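Long-range contacts in intramolecular trans-sialidase (Macrobdella decora, PDB 3SLI), which cleaves sialic acid from sialoglycoconjugates by intramolecular trans-sialylation, releasing 2,7-anhydro-Neu5Ac: residues A[72-81]-A[93-101]; A[618-626]-A[668-676]. All coordinates share one frame; numbering follows the deposited sequence.

Interaction 1 (A[72-81]-A[93-101]); sequences YITNSGGIGI and TLDRPASVR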
loop_
_atom_site.group_PDB
_atom_site.type_symbol
_atom_site.label_atom_id
_atom_site.label_comp_id
_atom_site.label_asym_id
_atom_site.label_seq_id
_atom_site.Cartn_x
_atom_site.Cartn_y
_atom_site.Cartn_z
ATOM N N TYR A 72 -13.347 -20.508 8.742
ATOM C CA TYR A 72 -13.739 -20.311 7.344
ATOM C C TYR A 72 -12.817 -19.355 6.593
ATOM O O TYR A 72 -12.023 -18.635 7.202
ATOM C CB TYR A 72 -15.182 -19.753 7.277
ATOM C CG TYR A 72 -15.312 -18.324 7.795
ATOM C CD1 TYR A 72 -15.038 -17.230 6.965
ATOM C CD2 TYR A 72 -15.607 -18.069 9.134
ATOM C CE1 TYR A 72 -15.033 -15.933 7.456
ATOM C CE2 TYR A 72 -15.610 -16.766 9.638
ATOM C CZ TYR A 72 -15.316 -15.703 8.792
ATOM O OH TYR A 72 -15.279 -14.420 9.285
ATOM N N ILE A 73 -12.959 -19.351 5.267
ATOM C CA ILE A 73 -12.230 -18.448 4.383
ATOM C C ILE A 73 -13.293 -17.824 3.461
ATOM O O ILE A 73 -14.424 -18.327 3.381
ATOM C CB ILE A 73 -11.134 -19.169 3.533
ATOM C CG1 ILE A 73 -11.703 -20.397 2.821
ATOM C CG2 ILE A 73 -9.932 -19.520 4.414
ATOM C CD1 ILE A 73 -11.747 -20.286 1.304
ATOM N N THR A 74 -12.968 -16.705 2.819
ATOM C CA THR A 74 -13.918 -16.064 1.912
ATOM C C THR A 74 -13.298 -15.998 0.524
ATOM O O THR A 74 -12.072 -16.072 0.382
ATOM C CB THR A 74 -14.292 -14.625 2.367
ATOM O OG1 THR A 74 -13.205 -13.726 2.098
ATOM C CG2 THR A 74 -14.632 -14.596 3.861
ATOM N N ASN A 75 -14.125 -15.819 -0.501
ATOM C CA ASN A 75 -13.606 -15.748 -1.863
ATOM C C ASN A 75 -12.742 -14.510 -2.111
ATOM O O ASN A 75 -12.094 -14.401 -3.150
ATOM C CB ASN A 75 -14.721 -15.888 -2.916
ATOM C CG ASN A 75 -15.750 -14.747 -2.891
ATOM O OD1 ASN A 75 -16.742 -14.804 -3.620
ATOM N ND2 ASN A 75 -15.532 -13.729 -2.072
ATOM N N SER A 76 -12.721 -13.596 -1.143
ATOM C CA SER A 76 -11.915 -12.388 -1.241
ATOM C C SER A 76 -10.658 -12.489 -0.368
ATOM O O SER A 76 -10.029 -11.476 -0.051
ATOM C CB SER A 76 -12.733 -11.155 -0.871
ATOM O OG SER A 76 -13.233 -11.239 0.447
ATOM N N GLY A 77 -10.329 -13.713 0.053
ATOM C CA GLY A 77 -9.137 -13.943 0.852
ATOM C C GLY A 77 -9.205 -13.721 2.352
ATOM O O GLY A 77 -8.171 -13.761 3.025
ATOM N N GLY A 78 -10.394 -13.466 2.887
ATOM C CA GLY A 78 -10.509 -13.272 4.321
ATOM C C GLY A 78 -10.500 -14.618 5.041
ATOM O O GLY A 78 -10.727 -15.661 4.423
ATOM N N ILE A 79 -10.173 -14.604 6.327
ATOM C CA ILE A 79 -10.163 -15.826 7.127
ATOM C C ILE A 79 -10.679 -15.473 8.514
ATOM O O ILE A 79 -10.446 -14.365 9.004
ATOM C CB ILE A 79 -8.735 -16.452 7.250
ATOM C CG1 ILE A 79 -8.828 -17.832 7.913
ATOM C CG2 ILE A 79 -7.810 -15.550 8.076
ATOM C CD1 ILE A 79 -7.507 -18.557 7.973
ATOM N N GLY A 80 -11.421 -16.387 9.126
ATOM C CA GLY A 80 -11.925 -16.119 10.457
ATOM C C GLY A 80 -12.599 -17.310 11.104
ATOM O O GLY A 80 -12.598 -18.427 10.571
ATOM N N ILE A 81 -13.150 -17.066 12.284
ATOM C CA ILE A 81 -13.864 -18.087 13.031
ATOM C C ILE A 81 -15.114 -17.447 13.615
ATOM O O ILE A 81 -15.231 -16.212 13.687
ATOM C CB ILE A 81 -13.047 -18.628 14.253
ATOM C CG1 ILE A 81 -12.682 -17.477 15.201
ATOM C CG2 ILE A 81 -11.819 -19.383 13.789
ATOM C CD1 ILE A 81 -12.596 -17.860 16.645
ATOM N N THR A 93 -16.372 -13.824 17.548
ATOM C CA THR A 93 -15.877 -13.817 16.174
ATOM C C THR A 93 -14.497 -13.173 16.106
ATOM O O THR A 93 -14.156 -12.325 16.934
ATOM C CB THR A 93 -16.850 -13.057 15.236
ATOM O OG1 THR A 93 -16.996 -11.707 15.693
ATOM C CG2 THR A 93 -18.231 -13.726 15.216
ATOM N N LEU A 94 -13.716 -13.587 15.120
ATOM C CA LEU A 94 -12.364 -13.076 14.896
ATOM C C LEU A 94 -12.026 -13.342 13.430
ATOM O O LEU A 94 -12.245 -14.451 12.931
ATOM C CB LEU A 94 -11.351 -13.804 15.790
ATOM C CG LEU A 94 -9.897 -13.347 15.651
ATOM C CD1 LEU A 94 -9.787 -11.869 16.031
ATOM C CD2 LEU A 94 -8.992 -14.209 16.518
ATOM N N ASP A 95 -11.505 -12.332 12.740
ATOM C CA ASP A 95 -11.157 -12.484 11.331
ATOM C C ASP A 95 -10.128 -11.439 10.900
ATOM O O ASP A 95 -9.807 -10.525 11.658
ATOM C CB ASP A 95 -12.418 -12.341 10.457
ATOM C CG ASP A 95 -12.943 -10.907 10.410
ATOM O OD1 ASP A 95 -13.677 -10.505 11.338
ATOM O OD2 ASP A 95 -12.611 -10.179 9.446
ATOM N N ARG A 96 -9.564 -11.629 9.715
ATOM C CA ARG A 96 -8.628 -10.667 9.142
ATOM C C ARG A 96 -8.757 -10.775 7.630
ATOM O O ARG A 96 -8.600 -11.855 7.064
ATOM C CB ARG A 96 -7.168 -10.915 9.551
ATOM C CG ARG A 96 -6.349 -9.611 9.561
ATOM C CD ARG A 96 -4.864 -9.796 9.244
ATOM N NE ARG A 96 -4.634 -10.003 7.817
ATOM C CZ ARG A 96 -3.565 -9.572 7.153
ATOM N NH1 ARG A 96 -2.609 -8.898 7.774
ATOM N NH2 ARG A 96 -3.456 -9.824 5.862
ATOM N N PRO A 97 -9.155 -9.674 6.969
ATOM C CA PRO A 97 -9.318 -9.645 5.509
ATOM C C PRO A 97 -7.984 -9.893 4.808
ATOM O O PRO A 97 -6.918 -9.811 5.434
ATOM C CB PRO A 97 -9.787 -8.212 5.242
ATOM C CG PRO A 97 -10.462 -7.816 6.510
ATOM C CD PRO A 97 -9.550 -8.390 7.570
ATOM N N ALA A 98 -8.059 -10.241 3.527
ATOM C CA ALA A 98 -6.875 -10.452 2.703
ATOM C C ALA A 98 -5.737 -11.217 3.399
ATOM O O ALA A 98 -4.588 -10.761 3.408
ATOM C CB ALA A 98 -6.373 -9.098 2.212
ATOM N N SER A 99 -6.067 -12.378 3.968
ATOM C CA SER A 99 -5.099 -13.220 4.675
ATOM C C SER A 99 -4.600 -14.411 3.860
ATOM O O SER A 99 -3.498 -14.911 4.101
ATOM C CB SER A 99 -5.713 -13.741 5.977
ATOM O OG SER A 99 -6.021 -12.682 6.865
ATOM N N VAL A 100 -5.423 -14.885 2.929
ATOM C CA VAL A 100 -5.084 -16.028 2.093
ATOM C C VAL A 100 -5.310 -15.689 0.620
ATOM O O VAL A 100 -5.906 -14.654 0.308
ATOM C CB VAL A 100 -5.943 -17.275 2.489
ATOM C CG1 VAL A 100 -5.670 -17.653 3.942
ATOM C CG2 VAL A 100 -7.430 -17.002 2.303
ATOM N N ARG A 101 -4.832 -16.538 -0.285
ATOM C CA ARG A 101 -5.027 -16.302 -1.712
ATOM C C ARG A 101 -5.626 -17.561 -2.332
ATOM O O ARG A 101 -5.719 -18.586 -1.666
ATOM C CB ARG A 101 -3.719 -15.888 -2.409
ATOM C CG ARG A 101 -2.674 -16.988 -2.617
ATOM C CD ARG A 101 -1.435 -16.412 -3.303
ATOM N NE ARG A 101 -1.743 -15.833 -4.617
ATOM C CZ ARG A 101 -1.067 -14.832 -5.187
ATOM N NH1 ARG A 101 -0.038 -14.273 -4.568
ATOM N NH2 ARG A 101 -1.400 -14.413 -6.402
HETATM O O HOH W 1 -10.532 -9.798 2.147
#

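Interaction 2 (A[618-626]-A[668-676]); sequences WKYSYAVDT and EKYSISELT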
loop_
_atom_site.group_PDB
_atom_site.type_symbol
_atom_site.label_atom_id
_atom_site.label_comp_id
_atom_site.label_asym_id
_atom_site.label_seq_id
_atom_site.Cartn_x
_atom_site.Cartn_y
_atom_site.Cartn_z
ATOM N N TRP A 618 -4.338 -3.305 -26.761
ATOM C CA TRP A 618 -4.204 -4.061 -25.517
ATOM C C TRP A 618 -4.593 -5.510 -25.807
ATOM O O TRP A 618 -5.718 -5.945 -25.553
ATOM C CB TRP A 618 -5.048 -3.414 -24.414
ATOM C CG TRP A 618 -4.580 -2.017 -24.119
ATOM C CD1 TRP A 618 -5.116 -0.854 -24.593
ATOM C CD2 TRP A 618 -3.429 -1.639 -23.340
ATOM N NE1 TRP A 618 -4.371 0.219 -24.167
ATOM C CE2 TRP A 618 -3.333 -0.231 -23.393
ATOM C CE3 TRP A 618 -2.471 -2.357 -22.608
ATOM C CZ2 TRP A 618 -2.316 0.480 -22.737
ATOM C CZ3 TRP A 618 -1.456 -1.651 -21.958
ATOM C CH2 TRP A 618 -1.389 -0.245 -22.029
ATOM N N LYS A 619 -3.622 -6.246 -26.340
ATOM C CA LYS A 619 -3.806 -7.626 -26.767
ATOM C C LYS A 619 -3.876 -8.715 -25.704
ATOM O O LYS A 619 -4.575 -9.710 -25.890
ATOM C CB LYS A 619 -2.714 -7.984 -27.779
ATOM C CG LYS A 619 -2.944 -9.269 -28.531
ATOM C CD LYS A 619 -1.858 -9.482 -29.565
ATOM C CE LYS A 619 -2.194 -10.644 -30.474
ATOM N NZ LYS A 619 -1.095 -10.882 -31.450
ATOM N N TYR A 620 -3.150 -8.538 -24.605
ATOM C CA TYR A 620 -3.113 -9.548 -23.545
ATOM C C TYR A 620 -3.482 -9.006 -22.168
ATOM O O TYR A 620 -3.220 -7.843 -21.863
ATOM C CB TYR A 620 -1.696 -10.149 -23.443
ATOM C CG TYR A 620 -1.164 -10.759 -24.717
ATOM C CD1 TYR A 620 -1.553 -12.039 -25.108
ATOM C CD2 TYR A 620 -0.262 -10.061 -25.532
ATOM C CE1 TYR A 620 -1.063 -12.617 -26.277
ATOM C CE2 TYR A 620 0.240 -10.631 -26.706
ATOM C CZ TYR A 620 -0.170 -11.913 -27.071
ATOM O OH TYR A 620 0.313 -12.522 -28.209
ATOM N N SER A 621 -4.106 -9.853 -21.352
ATOM C CA SER A 621 -4.442 -9.502 -19.973
ATOM C C SER A 621 -4.131 -10.748 -19.157
ATOM O O SER A 621 -4.396 -11.868 -19.601
ATOM C CB SER A 621 -5.908 -9.081 -19.792
ATOM O OG SER A 621 -6.812 -10.121 -20.103
ATOM N N TYR A 622 -3.558 -10.548 -17.977
ATOM C CA TYR A 622 -3.174 -11.647 -17.106
ATOM C C TYR A 622 -3.751 -11.407 -15.719
ATOM O O TYR A 622 -3.493 -10.363 -15.119
ATOM C CB TYR A 622 -1.645 -11.706 -17.037
ATOM C CG TYR A 622 -1.103 -12.810 -16.171
ATOM C CD1 TYR A 622 -0.824 -14.065 -16.712
ATOM C CD2 TYR A 622 -0.841 -12.594 -14.816
ATOM C CE1 TYR A 622 -0.300 -15.080 -15.932
ATOM C CE2 TYR A 622 -0.314 -13.609 -14.020
ATOM C CZ TYR A 622 -0.044 -14.847 -14.589
ATOM O OH TYR A 622 0.488 -15.851 -13.826
ATOM N N ALA A 623 -4.562 -12.347 -15.237
ATOM C CA ALA A 623 -5.181 -12.236 -13.911
ATOM C C ALA A 623 -4.223 -12.776 -12.857
ATOM O O ALA A 623 -3.818 -13.934 -12.909
ATOM C CB ALA A 623 -6.514 -12.996 -13.868
ATOM N N VAL A 624 -3.863 -11.928 -11.904
ATOM C CA VAL A 624 -2.930 -12.290 -10.846
ATOM C C VAL A 624 -3.503 -13.265 -9.807
ATOM O O VAL A 624 -2.756 -14.035 -9.192
ATOM C CB VAL A 624 -2.379 -11.001 -10.181
ATOM C CG1 VAL A 624 -1.718 -11.297 -8.831
ATOM C CG2 VAL A 624 -1.374 -10.343 -11.130
ATOM N N ASP A 625 -4.825 -13.257 -9.653
ATOM C CA ASP A 625 -5.509 -14.116 -8.683
ATOM C C ASP A 625 -6.969 -14.242 -9.138
ATOM O O ASP A 625 -7.254 -14.071 -10.324
ATOM C CB ASP A 625 -5.420 -13.488 -7.274
ATOM C CG ASP A 625 -5.469 -14.523 -6.146
ATOM O OD1 ASP A 625 -6.172 -15.552 -6.272
ATOM O OD2 ASP A 625 -4.810 -14.289 -5.114
ATOM N N THR A 626 -7.881 -14.562 -8.218
ATOM C CA THR A 626 -9.294 -14.704 -8.553
ATOM C C THR A 626 -9.976 -13.320 -8.514
ATOM O O THR A 626 -9.442 -12.386 -7.909
ATOM C CB THR A 626 -9.982 -15.798 -7.665
ATOM O OG1 THR A 626 -9.548 -15.686 -6.302
ATOM C CG2 THR A 626 -9.624 -17.194 -8.184
ATOM N N GLU A 668 6.248 -9.908 -6.705
ATOM C CA GLU A 668 6.135 -11.087 -7.562
ATOM C C GLU A 668 6.815 -10.822 -8.919
ATOM O O GLU A 668 6.990 -9.670 -9.307
ATOM C CB GLU A 668 4.659 -11.464 -7.744
ATOM C CG GLU A 668 3.975 -11.830 -6.415
ATOM C CD GLU A 668 2.488 -12.147 -6.532
ATOM O OE1 GLU A 668 1.983 -12.356 -7.652
ATOM O OE2 GLU A 668 1.817 -12.202 -5.480
ATOM N N LYS A 669 7.223 -11.888 -9.610
ATOM C CA LYS A 669 7.902 -11.796 -10.908
ATOM C C LYS A 669 7.143 -12.650 -11.913
ATOM O O LYS A 669 6.672 -13.736 -11.570
ATOM C CB LYS A 669 9.320 -12.370 -10.827
ATOM C CG LYS A 669 10.245 -11.776 -9.787
ATOM C CD LYS A 669 11.512 -12.619 -9.742
ATOM C CE LYS A 669 12.552 -12.058 -8.798
ATOM N NZ LYS A 669 13.797 -12.873 -8.849
ATOM N N TYR A 670 7.097 -12.202 -13.164
ATOM C CA TYR A 670 6.393 -12.920 -14.223
ATOM C C TYR A 670 7.166 -12.841 -15.532
ATOM O O TYR A 670 7.748 -11.800 -15.851
ATOM C CB TYR A 670 5.000 -12.311 -14.440
ATOM C CG TYR A 670 4.065 -12.425 -13.254
ATOM C CD1 TYR A 670 3.363 -13.604 -13.020
ATOM C CD2 TYR A 670 3.888 -11.360 -12.361
ATOM C CE1 TYR A 670 2.508 -13.729 -11.929
ATOM C CE2 TYR A 670 3.032 -11.475 -11.261
ATOM C CZ TYR A 670 2.347 -12.667 -11.058
ATOM O OH TYR A 670 1.483 -12.814 -9.999
ATOM N N SER A 671 7.208 -13.946 -16.270
ATOM C CA SER A 671 7.891 -13.962 -17.560
ATOM C C SER A 671 6.902 -13.493 -18.634
ATOM O O SER A 671 5.681 -13.561 -18.430
ATOM C CB SER A 671 8.415 -15.373 -17.898
ATOM O OG SER A 671 7.361 -16.309 -18.096
ATOM N N ILE A 672 7.413 -13.033 -19.775
ATOM C CA ILE A 672 6.536 -12.588 -20.854
ATOM C C ILE A 672 5.704 -13.785 -21.315
ATOM O O ILE A 672 4.530 -13.639 -21.651
ATOM C CB ILE A 672 7.330 -11.959 -22.037
ATOM C CG1 ILE A 672 8.060 -10.697 -21.560
ATOM C CG2 ILE A 672 6.385 -11.594 -23.195
ATOM C CD1 ILE A 672 7.152 -9.626 -20.954
ATOM N N SER A 673 6.303 -14.972 -21.273
ATOM C CA SER A 673 5.617 -16.207 -21.649
ATOM C C SER A 673 4.347 -16.366 -20.794
ATOM O O SER A 673 3.259 -16.638 -21.315
ATOM C CB SER A 673 6.560 -17.391 -21.417
ATOM O OG SER A 673 5.963 -18.632 -21.738
ATOM N N GLU A 674 4.499 -16.174 -19.482
ATOM C CA GLU A 674 3.382 -16.280 -18.549
ATOM C C GLU A 674 2.340 -15.213 -18.856
ATOM O O GLU A 674 1.163 -15.514 -19.063
ATOM C CB GLU A 674 3.866 -16.117 -17.105
ATOM C CG GLU A 674 4.724 -17.271 -16.613
ATOM C CD GLU A 674 5.158 -17.119 -15.167
ATOM O OE1 GLU A 674 6.047 -16.286 -14.896
ATOM O OE2 GLU A 674 4.620 -17.838 -14.298
ATOM N N LEU A 675 2.795 -13.966 -18.920
ATOM C CA LEU A 675 1.925 -12.825 -19.189
ATOM C C LEU A 675 1.092 -12.934 -20.474
ATOM O O LEU A 675 -0.059 -12.488 -20.499
ATOM C CB LEU A 675 2.750 -11.537 -19.200
ATOM C CG LEU A 675 2.850 -10.649 -17.956
ATOM C CD1 LEU A 675 2.279 -11.293 -16.723
ATOM C CD2 LEU A 675 4.279 -10.228 -17.757
ATOM N N THR A 676 1.658 -13.527 -21.526
ATOM C CA THR A 676 0.936 -13.671 -22.791
ATOM C C THR A 676 0.082 -14.936 -22.845
ATOM O O THR A 676 -0.364 -15.354 -23.918
ATOM C CB THR A 676 1.888 -13.647 -24.005
ATOM O OG1 THR A 676 2.880 -14.670 -23.861
ATOM C CG2 THR A 676 2.570 -12.295 -24.123
HETATM O O HOH W 2 -2.469 -13.740 -21.159
HETATM O O HOH W 3 1.509 -17.933 -15.225
HETATM O O HOH W 4 -0.281 -14.924 -9.970
#

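Interaction 1 (A[72-81]-A[93-101])
The beta hairpin of strands 79-85 and 91-96 forms one end of a six-stranded antiparallel sheet in the N-terminal, concanavalin-like domain, with 91-96 as the outermost strand. Ile79 and Arg96 make one hydrogen-bonded pair of the ladder, and Ile81 and Leu94 make another. Arg96 N donates to Ile79 O at 3.0 Å, and Ile81 N to Leu94 O at 2.8 Å. The return bond from Leu94 N to Ile81 O is weak. Between them Gly80 faces Asp95 as a non-hydrogen-bonded pair. Their CA atoms are only 3.8 Å apart. Gly80 CA comes within 3.0 Å of Leu94 O, and glycine has no side chain to fill this tight spot.

Beyond the ladder, the chain after Arg96 curls round Gly77. Gly77 O accepts from Ser99 N at 2.7 Å and from Val100 N at 3.0 Å, the latter in the carbonyl plane on a lone pair. Arg96 O is also gripped twice. Ile79 N and Ser99 OG reach it from opposite faces of its plane. A chi1 of -63° turns Ser99 OG back to Arg96 O, to which it donates. Ser99 CB presses on Ile79 CG2 at 3.5 Å, closer than usual for two carbons. Val100 CG2 meets Ile73 CG2 at 4.1 Å. A water links Ser76 O to Ala98 N. Ile79, Ile81 and Leu94 continue onto strands 107-118 and 131-137 of the other sheet. Two carbonyls with two donors each thus fix the exit of the edge strand, while the apolar side chains join the sheets.

Interaction 2 (A[618-626]-A[668-676])
The Tyr620 ring lies between Thr676 and Lys619. Thr676 CG2 stands over the centre of one face, 3.8 Å from the centroid, in a CH-pi contact. Lys619 CG lies over the opposite face, toward the rim. The Tyr620 hydroxyl is hydrogen-bonded to Asp577.

The Tyr622 ring has Leu675 CD1 over one face, 4.0 Å from its centroid and offset toward CG. With CG trans to the backbone N (chi1 -180°), the ring extends from the strand toward Tyr670. The two tyrosines form an offset edge-to-face pair, Tyr622 giving the edge, with planes at 62° and centroids 5.1 Å apart. The closest ring carbons are Tyr622 CE2 and Tyr670 CE1, at 3.5 Å. Val624 CG1 touches the Tyr670 hydroxyl at 3.7 Å.

No direct hydrogen bond joins the two segments, but three waters do. One donates to Ser621 O and Leu675 O. Another lies at the edge of the Tyr622 ring, 2.7 Å from Tyr622 OH, and donates to Glu674 OE2. The third, at the edge of the Tyr670 ring, donates to Tyr670 OH and Val624 O.

Ser671 and Glu674 form a capping box at the start of helix 672-675. This short helix, together with the end of strand 665-670, packs against strand 614-623, the outermost strand of its four-stranded sheet. The contact joins two neighbouring sheets of the beta-propeller fold of sialidases.

How the interactions relate
Both contacts are partly buried and lie at outermost strands, but in different domains. Interaction 1 joins adjacent strands of one hairpin, mainly through backbone hydrogen bonds. Interaction 2 joins two separate sheets and a short helix through aromatic side chains and waters. Their centres are about 26 Å apart, yet Arg101 connects them where the N-terminal domain meets the propeller. Arg101 NH1 forms a salt bridge with Glu668 OE2 at 2.9 Å. The ion pair from Arg101 NE to Asp625 OD2 is long and weak. Arg96 NH1 also donates to Lys662 O. Charge and hydrogen bonds thus both cross between the domains, whereas the sheet ladder and the ring packing act inside them.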